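Side-chain contacts in pumilio homolog 23 (Arabidopsis thaliana, PDB 5WZK), which recognises 18S rRNA sequence-specifically through pumilio repeats packed into a right-handed superhelix, and probably regulates translation and mRNA stability: residues A[422-425]-A[426-430]; A[444-447]-A[448-452]; A[47-50]-A[51-55]. All coordinates share one frame; numbering follows the deposited sequence.

Contact 1 of 3, residues A[422-425]-A[426-430]; sequences YITE and TAKDS. With nucleotides of chain B.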
loop_
_atom_site.group_PDB
_atom_site.type_symbol
_atom_site.label_atom_id
_atom_site.label_comp_id
_atom_site.label_asym_id
_atom_site.label_seq_id
_atom_site.Cartn_x
_atom_site.Cartn_y
_atom_site.Cartn_z
ATOM N N TYR A 422 -30.982 2.061 -9.662
ATOM C CA TYR A 422 -29.583 2.490 -9.684
ATOM C C TYR A 422 -28.962 2.415 -8.294
ATOM O O TYR A 422 -27.786 2.062 -8.152
ATOM C CB TYR A 422 -29.445 3.909 -10.221
ATOM C CG TYR A 422 -29.697 4.073 -11.695
ATOM C CD1 TYR A 422 -29.844 2.971 -12.536
ATOM C CD2 TYR A 422 -29.794 5.347 -12.249
ATOM C CE1 TYR A 422 -30.085 3.139 -13.887
ATOM C CE2 TYR A 422 -30.028 5.526 -13.587
ATOM C CZ TYR A 422 -30.176 4.426 -14.406
ATOM O OH TYR A 422 -30.413 4.639 -15.746
ATOM N N ILE A 423 -29.723 2.779 -7.260
ATOM C CA ILE A 423 -29.162 2.777 -5.917
ATOM C C ILE A 423 -28.848 1.352 -5.484
ATOM O O ILE A 423 -27.807 1.093 -4.868
ATOM C CB ILE A 423 -30.105 3.504 -4.941
ATOM C CG1 ILE A 423 -30.212 4.975 -5.335
ATOM C CG2 ILE A 423 -29.580 3.456 -3.531
ATOM C CD1 ILE A 423 -30.841 5.883 -4.258
ATOM N N THR A 424 -29.702 0.394 -5.852
ATOM C CA THR A 424 -29.416 -0.981 -5.461
ATOM C C THR A 424 -28.244 -1.546 -6.258
ATOM O O THR A 424 -27.426 -2.292 -5.711
ATOM C CB THR A 424 -30.662 -1.861 -5.600
ATOM O OG1 THR A 424 -30.847 -2.215 -6.967
ATOM C CG2 THR A 424 -31.903 -1.131 -5.092
ATOM N N GLU A 425 -28.130 -1.195 -7.542
ATOM C CA GLU A 425 -26.930 -1.560 -8.290
ATOM C C GLU A 425 -25.666 -1.051 -7.590
ATOM O O GLU A 425 -24.664 -1.773 -7.492
ATOM C CB GLU A 425 -27.009 -1.022 -9.720
ATOM C CG GLU A 425 -27.584 -1.996 -10.745
ATOM C CD GLU A 425 -26.938 -1.840 -12.127
ATOM O OE1 GLU A 425 -25.685 -1.817 -12.215
ATOM O OE2 GLU A 425 -27.680 -1.735 -13.132
ATOM N N THR A 426 -25.708 0.180 -7.064
ATOM C CA THR A 426 -24.553 0.741 -6.371
ATOM C C THR A 426 -24.234 -0.017 -5.081
ATOM O O THR A 426 -23.063 -0.195 -4.728
ATOM C CB THR A 426 -24.802 2.220 -6.076
ATOM O OG1 THR A 426 -25.265 2.873 -7.260
ATOM C CG2 THR A 426 -23.534 2.904 -5.601
ATOM N N ALA A 427 -25.256 -0.438 -4.337
ATOM C CA ALA A 427 -24.965 -1.120 -3.080
ATOM C C ALA A 427 -24.417 -2.512 -3.328
ATOM O O ALA A 427 -23.613 -3.013 -2.531
ATOM C CB ALA A 427 -26.212 -1.188 -2.204
ATOM N N LYS A 428 -24.839 -3.137 -4.427
ATOM C CA LYS A 428 -24.364 -4.452 -4.814
ATOM C C LYS A 428 -22.984 -4.415 -5.457
ATOM O O LYS A 428 -22.428 -5.479 -5.732
ATOM C CB LYS A 428 -25.357 -5.099 -5.785
ATOM C CG LYS A 428 -26.764 -5.290 -5.232
ATOM C CD LYS A 428 -27.649 -6.130 -6.152
ATOM C CE LYS A 428 -29.109 -6.111 -5.663
ATOM N NZ LYS A 428 -30.080 -6.982 -6.420
ATOM N N ASP A 429 -22.441 -3.230 -5.730
ATOM C CA ASP A 429 -21.121 -3.090 -6.328
ATOM C C ASP A 429 -20.108 -2.858 -5.220
ATOM O O ASP A 429 -20.305 -1.986 -4.368
ATOM C CB ASP A 429 -21.097 -1.930 -7.327
ATOM C CG ASP A 429 -19.737 -1.767 -8.016
ATOM O OD1 ASP A 429 -18.740 -1.362 -7.356
ATOM O OD2 ASP A 429 -19.675 -2.057 -9.234
ATOM N N SER A 430 -19.018 -3.621 -5.235
ATOM C CA SER A 430 -18.179 -3.620 -4.043
ATOM C C SER A 430 -17.338 -2.355 -3.909
ATOM O O SER A 430 -16.770 -2.127 -2.835
ATOM C CB SER A 430 -17.300 -4.870 -4.017
ATOM O OG SER A 430 -16.529 -4.929 -5.195
ATOM P P A B 3 -14.887 -7.717 -2.151
ATOM O OP1 A B 3 -16.204 -8.156 -2.701
ATOM O OP2 A B 3 -13.684 -8.597 -2.093
ATOM O "O5'" A B 3 -14.524 -6.428 -3.000
ATOM C "C5'" A B 3 -13.186 -6.138 -3.356
ATOM C "C4'" A B 3 -13.164 -5.077 -4.411
ATOM O "O4'" A B 3 -14.014 -3.985 -3.995
ATOM C "C3'" A B 3 -11.823 -4.424 -4.688
ATOM O "O3'" A B 3 -11.057 -5.193 -5.591
ATOM C "C2'" A B 3 -12.226 -3.077 -5.268
ATOM O "O2'" A B 3 -12.594 -3.246 -6.633
ATOM C "C1'" A B 3 -13.492 -2.765 -4.460
ATOM N N9 A B 3 -13.277 -1.890 -3.290
ATOM C C8 A B 3 -13.154 -2.281 -1.982
ATOM N N7 A B 3 -13.014 -1.274 -1.148
ATOM C C5 A B 3 -13.066 -0.140 -1.943
ATOM C C6 A B 3 -12.985 1.240 -1.662
ATOM N N6 A B 3 -12.823 1.772 -0.450
ATOM N N1 A B 3 -13.085 2.098 -2.700
ATOM C C2 A B 3 -13.258 1.602 -3.930
ATOM N N3 A B 3 -13.351 0.331 -4.321
ATOM C C4 A B 3 -13.245 -0.507 -3.269
#
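The flat carbonyl group of Tyr422 is approached by Thr426 from opposite faces of its plane. The backbone N of Thr426 comes from one side and OG1 from the other, so Tyr422 O takes two hydrogen bonds from one residue. Neither donor lies in the plane of the group, and OG1 is tilted 31° from it. The bond from Thr426 OG1 to Tyr422 O measures 2.8 Å, and the one from Thr426 N to Tyr422 O measures 3.0 Å. The contact lies on the alpha helix 420-427 of the seventh pumilio repeat, where the chain passes into a loop. Thr426 OG1 can fold back because it stands anti to its own carbonyl carbon, beside the backbone N (chi1 -49°). The buried hydroxyl is thus satisfied within the helix. The ring of Tyr422 leads away from this turn and stacks with the ring of Trp383, whose NE1 also donates to Glu425 OE2, so one tryptophan holds two side chains of the helix.

On another side, Lys428 runs out alongside Thr424. Its N bonds to Thr424 O at 3.0 Å, and its side chain passes the same oxygen. The rest of its chain is extended and ends in a salt bridge with Glu462. Asp429 then precedes the turn into the next helix, and its OD1 accepts from the backbone N of Ser431 and of Gly432, its OD2 from Met389 N. This capping is consistent with holding the bend next to Ser430, which faces the RNA: Ser430 OG donates to the ribose O4' of nucleotide A3 of chain B at 2.9 Å.

Contact 2 of 3, residues A[444-447]-A[448-452]; sequences AATK and QKRRL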
loop_
_atom_site.group_PDB
_atom_site.type_symbol
_atom_site.label_atom_id
_atom_site.label_comp_id
_atom_site.label_asym_id
_atom_site.label_seq_id
_atom_site.Cartn_x
_atom_site.Cartn_y
_atom_site.Cartn_z
ATOM N N ALA A 444 -24.862 14.539 6.282
ATOM C CA ALA A 444 -26.103 14.850 5.598
ATOM C C ALA A 444 -27.254 14.618 6.556
ATOM O O ALA A 444 -27.117 13.915 7.559
ATOM C CB ALA A 444 -26.267 14.000 4.336
ATOM N N ALA A 445 -28.395 15.238 6.255
ATOM C CA ALA A 445 -29.553 15.130 7.136
ATOM C C ALA A 445 -30.047 13.689 7.202
ATOM O O ALA A 445 -29.969 12.940 6.220
ATOM C CB ALA A 445 -30.676 16.047 6.651
ATOM N N THR A 446 -30.566 13.296 8.371
ATOM C CA THR A 446 -31.080 11.931 8.511
ATOM C C THR A 446 -32.195 11.641 7.505
ATOM O O THR A 446 -32.322 10.501 7.036
ATOM C CB THR A 446 -31.585 11.662 9.942
ATOM O OG1 THR A 446 -32.551 12.656 10.299
ATOM C CG2 THR A 446 -30.449 11.687 10.953
ATOM N N LYS A 447 -33.006 12.651 7.155
ATOM C CA LYS A 447 -34.094 12.406 6.213
ATOM C C LYS A 447 -33.558 12.124 4.817
ATOM O O LYS A 447 -34.150 11.330 4.069
ATOM C CB LYS A 447 -35.074 13.590 6.190
ATOM C CG LYS A 447 -34.499 14.928 5.688
ATOM C CD LYS A 447 -35.535 16.053 5.762
ATOM C CE LYS A 447 -36.980 15.507 5.636
ATOM N NZ LYS A 447 -38.040 16.582 5.682
ATOM N N GLN A 448 -32.449 12.768 4.453
ATOM C CA GLN A 448 -31.792 12.449 3.199
ATOM C C GLN A 448 -31.248 11.034 3.230
ATOM O O GLN A 448 -31.400 10.282 2.254
ATOM C CB GLN A 448 -30.683 13.469 2.921
ATOM C CG GLN A 448 -31.199 14.907 2.895
ATOM C CD GLN A 448 -30.134 15.953 2.603
ATOM O OE1 GLN A 448 -29.233 16.193 3.418
ATOM N NE2 GLN A 448 -30.254 16.608 1.442
ATOM N N LYS A 449 -30.627 10.655 4.350
ATOM C CA LYS A 449 -30.168 9.280 4.544
ATOM C C LYS A 449 -31.325 8.304 4.472
ATOM O O LYS A 449 -31.241 7.272 3.800
ATOM C CB LYS A 449 -29.454 9.134 5.894
ATOM C CG LYS A 449 -28.068 9.744 5.963
ATOM C CD LYS A 449 -27.426 9.558 7.322
ATOM C CE LYS A 449 -26.071 10.287 7.392
ATOM N NZ LYS A 449 -25.685 10.754 8.757
ATOM N N ARG A 450 -32.416 8.617 5.172
ATOM C CA ARG A 450 -33.588 7.747 5.189
ATOM C C ARG A 450 -34.160 7.558 3.789
ATOM O O ARG A 450 -34.577 6.455 3.423
ATOM C CB ARG A 450 -34.626 8.344 6.136
ATOM C CG ARG A 450 -35.799 7.458 6.524
ATOM C CD ARG A 450 -36.530 8.020 7.779
ATOM N NE ARG A 450 -37.375 9.185 7.479
ATOM C CZ ARG A 450 -37.172 10.423 7.937
ATOM N NH1 ARG A 450 -36.152 10.711 8.741
ATOM N NH2 ARG A 450 -38.001 11.391 7.593
ATOM N N ARG A 451 -34.193 8.627 2.991
ATOM C CA ARG A 451 -34.755 8.536 1.652
ATOM C C ARG A 451 -33.976 7.547 0.790
ATOM O O ARG A 451 -34.557 6.793 -0.003
ATOM C CB ARG A 451 -34.759 9.922 1.013
ATOM C CG ARG A 451 -34.985 9.895 -0.474
ATOM C CD ARG A 451 -34.699 11.203 -1.147
ATOM N NE ARG A 451 -35.344 11.232 -2.460
ATOM C CZ ARG A 451 -35.162 12.198 -3.347
ATOM N NH1 ARG A 451 -34.346 13.207 -3.072
ATOM N NH2 ARG A 451 -35.780 12.143 -4.510
ATOM N N LEU A 452 -32.653 7.545 0.919
ATOM C CA LEU A 452 -31.856 6.589 0.167
ATOM C C LEU A 452 -32.117 5.169 0.648
ATOM O O LEU A 452 -32.373 4.267 -0.155
ATOM C CB LEU A 452 -30.376 6.937 0.287
ATOM C CG LEU A 452 -29.458 5.998 -0.480
ATOM C CD1 LEU A 452 -28.355 6.804 -1.110
ATOM C CD2 LEU A 452 -28.892 4.928 0.441
#
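Gln448 reaches back along its helix and accepts a hydrogen bond from the backbone N of Ala445. The bond from Ala445 N to Gln448 OE1 is 3.1 Å long, with an N-H...O angle of 153°. The N-H comes in the plane of the amide and uses a lone pair of OE1. Ala445 is the N-cap of helix 446-455, which starts within the seventh pumilio repeat, and Gln448 is the third residue after it. This is one half of a capping box; the other half would need a polar side chain at the N-cap, and alanine has none. Ala445 CB lies 3.5 Å from Gln448 OE1, and Ala444 CB lies 3.8 Å from Gln448 OE1. Gln448 gets there with CG anti to its carbonyl carbon (chi1 -57°) and the chain extended beyond.

Charged side chains flank Gln448 in sequence. The guanidinium of Arg450 lays one face over Lys447 CA, which is 3.7 Å from Arg450 NH1. The Arg450 chain bends about CG-CD (chi3 76°), and its NH2 comes to 3.9 Å from Lys447 CB. Lys449 extends the other way, past Ala444, and its NZ bonds to Ser442 O. The ordinary helix bond from Lys449 N to Ala445 O, 3.0 Å, ties this turn to the N-cap.

Further out, Ile412 of helix 409-416 packs on both Ala444 and Gln448. Phe439 of helix 432-440 touches Ala444, Lys449 and Leu452. The helix start is thus seated on two neighbouring helices. Lys447 NZ and Arg450 NH2 stand 5.5 Å apart, so two like charges lie close together near the first turn, where the helix dipole would probably not favour them.

Contact 3 of 3, residues A[47-50]-A[51-55]; sequences EETR and GREYE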
loop_
_atom_site.group_PDB
_atom_site.type_symbol
_atom_site.label_atom_id
_atom_site.label_comp_id
_atom_site.label_asym_id
_atom_site.label_seq_id
_atom_site.Cartn_x
_atom_site.Cartn_y
_atom_site.Cartn_z
ATOM N N GLU A 47 28.590 -27.881 7.879
ATOM C CA GLU A 47 30.037 -28.102 7.833
ATOM C C GLU A 47 30.493 -28.651 6.486
ATOM O O GLU A 47 31.558 -28.276 5.979
ATOM C CB GLU A 47 30.468 -29.061 8.941
ATOM C CG GLU A 47 30.494 -28.475 10.342
ATOM C CD GLU A 47 31.150 -29.422 11.340
ATOM O OE1 GLU A 47 32.174 -30.058 10.985
ATOM O OE2 GLU A 47 30.633 -29.540 12.474
ATOM N N GLU A 48 29.699 -29.534 5.882
ATOM C CA GLU A 48 30.066 -30.087 4.585
ATOM C C GLU A 48 30.159 -29.032 3.481
ATOM O O GLU A 48 30.545 -29.355 2.354
ATOM C CB GLU A 48 29.077 -31.184 4.181
ATOM C CG GLU A 48 29.247 -32.471 4.968
ATOM C CD GLU A 48 30.639 -33.068 4.806
ATOM O OE1 GLU A 48 31.066 -33.299 3.644
ATOM O OE2 GLU A 48 31.304 -33.293 5.844
ATOM N N THR A 49 29.814 -27.774 3.783
ATOM C CA THR A 49 29.916 -26.692 2.812
ATOM C C THR A 49 31.157 -25.839 2.994
ATOM O O THR A 49 31.390 -24.949 2.171
ATOM C CB THR A 49 28.703 -25.763 2.882
ATOM O OG1 THR A 49 28.847 -24.895 4.012
ATOM C CG2 THR A 49 27.408 -26.552 3.000
ATOM N N ARG A 50 31.939 -26.066 4.051
ATOM C CA ARG A 50 33.135 -25.263 4.293
ATOM C C ARG A 50 34.065 -25.306 3.087
ATOM O O ARG A 50 34.484 -26.381 2.648
ATOM C CB ARG A 50 33.861 -25.764 5.536
ATOM C CG ARG A 50 33.789 -24.821 6.721
ATOM C CD ARG A 50 32.432 -24.910 7.440
ATOM N NE ARG A 50 32.323 -23.957 8.553
ATOM C CZ ARG A 50 32.703 -24.209 9.809
ATOM N NH1 ARG A 50 33.220 -25.393 10.134
ATOM N NH2 ARG A 50 32.574 -23.272 10.748
ATOM N N GLY A 51 34.369 -24.130 2.539
ATOM C CA GLY A 51 35.279 -24.025 1.425
ATOM C C GLY A 51 34.674 -24.249 0.060
ATOM O O GLY A 51 35.395 -24.164 -0.942
ATOM N N ARG A 52 33.389 -24.556 -0.028
ATOM C CA ARG A 52 32.719 -24.555 -1.316
ATOM C C ARG A 52 31.329 -23.971 -1.163
ATOM O O ARG A 52 30.349 -24.469 -1.732
ATOM C CB ARG A 52 32.681 -25.951 -1.929
ATOM C CG ARG A 52 32.642 -27.042 -0.914
ATOM C CD ARG A 52 32.735 -28.390 -1.588
ATOM N NE ARG A 52 32.261 -29.437 -0.694
ATOM C CZ ARG A 52 31.866 -30.633 -1.103
ATOM N NH1 ARG A 52 31.894 -30.915 -2.402
ATOM N NH2 ARG A 52 31.438 -31.532 -0.218
ATOM N N GLU A 53 31.237 -22.899 -0.378
ATOM C CA GLU A 53 29.958 -22.248 -0.160
ATOM C C GLU A 53 29.390 -21.707 -1.462
ATOM O O GLU A 53 28.180 -21.798 -1.704
ATOM C CB GLU A 53 30.112 -21.131 0.864
ATOM C CG GLU A 53 30.438 -21.610 2.252
ATOM C CD GLU A 53 31.915 -21.839 2.461
ATOM O OE1 GLU A 53 32.663 -21.841 1.458
ATOM O OE2 GLU A 53 32.321 -22.015 3.637
ATOM N N TYR A 54 30.245 -21.148 -2.324
ATOM C CA TYR A 54 29.726 -20.608 -3.574
ATOM C C TYR A 54 29.182 -21.727 -4.447
ATOM O O TYR A 54 28.075 -21.621 -4.982
ATOM C CB TYR A 54 30.795 -19.798 -4.324
ATOM C CG TYR A 54 30.264 -19.306 -5.646
ATOM C CD1 TYR A 54 29.435 -18.202 -5.706
ATOM C CD2 TYR A 54 30.535 -19.983 -6.829
ATOM C CE1 TYR A 54 28.903 -17.768 -6.910
ATOM C CE2 TYR A 54 30.005 -19.555 -8.051
ATOM C CZ TYR A 54 29.189 -18.449 -8.082
ATOM O OH TYR A 54 28.648 -18.003 -9.275
ATOM N N GLU A 55 29.937 -22.820 -4.580
ATOM C CA GLU A 55 29.515 -23.917 -5.446
ATOM C C GLU A 55 28.188 -24.500 -4.986
ATOM O O GLU A 55 27.300 -24.779 -5.804
ATOM C CB GLU A 55 30.581 -25.008 -5.479
ATOM C CG GLU A 55 31.886 -24.606 -6.146
ATOM C CD GLU A 55 32.594 -23.449 -5.449
ATOM O OE1 GLU A 55 32.557 -23.398 -4.199
ATOM O OE2 GLU A 55 33.167 -22.577 -6.155
#
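The backbone N of Arg52 bonds to Thr49 O at 3.0 Å and closes a type II beta turn from Thr49 to Arg52. That donor sits above the carbonyl plane, 42° out of it. Gly51 takes the third position, with phi 84°, where a CB would clash with Arg50 O. Glu53, in the first turn of helix 53-58, folds back toward the loop. A bend at chi2 (85°) brings its carboxylate round to the Gly51 amide. The bond from Gly51 N to Glu53 OE2 is 3.1 Å, and it meets the oxygen from above the carboxylate plane. The same OE2 lies 3.4 Å from Arg50 CA. The side chains of Thr49 and Glu53 cross at about a right angle. An alanine in place of Glu53 has no carboxylate, and the Gly51 amide would probably be left without its mate and the turn less firmly tied to the helix.

Arg52 also reaches Glu48 O, through two weak hydrogen bonds. Arg52 NE and Arg52 NH2 each lie 3.5 Å from Glu48 O, which sits at the edge of the guanidinium, near its plane. The Arg52 chain is extended from CG to NE, and this carries the group across the turn. The carboxylate of Glu48 is near the same group but beyond a salt bridge. A firmer partner for the arginine is Thr17 OG1, which is bonded to its NH1.

Two successive beta turns, type I from Glu47 to Arg50 and then the type II turn, join helix 35-47 to helix 53-58, with Arg52 at the N-cap. Phe81 and Asn84 of helix 75-85 pack on Thr49 and Glu53 respectively, while Tyr20 and Phe21 of helix 15-29 lie against Glu48.

How the contacts relate
Along the chain, contact 3 comes first, then contact 1, then contact 2. Contact 3 lies at the start of the first pumilio repeat. Contacts 1 and 2 both belong to the seventh repeat, on helices 420-427 and 446-455, with helix 432-440 between them in sequence. Their centres are about 17 Å apart, and they touch where Ile423 CG2 meets Leu452 CG at 4.0 Å. Contact 3 sits on the opposite side of the chain's centre, about 62 Å from contact 1 and 72 Å from contact 2, centre to centre. Contact 1 reaches the RNA directly, while the nearest atoms of contacts 2 and 3 stay about 12 and 11 Å away.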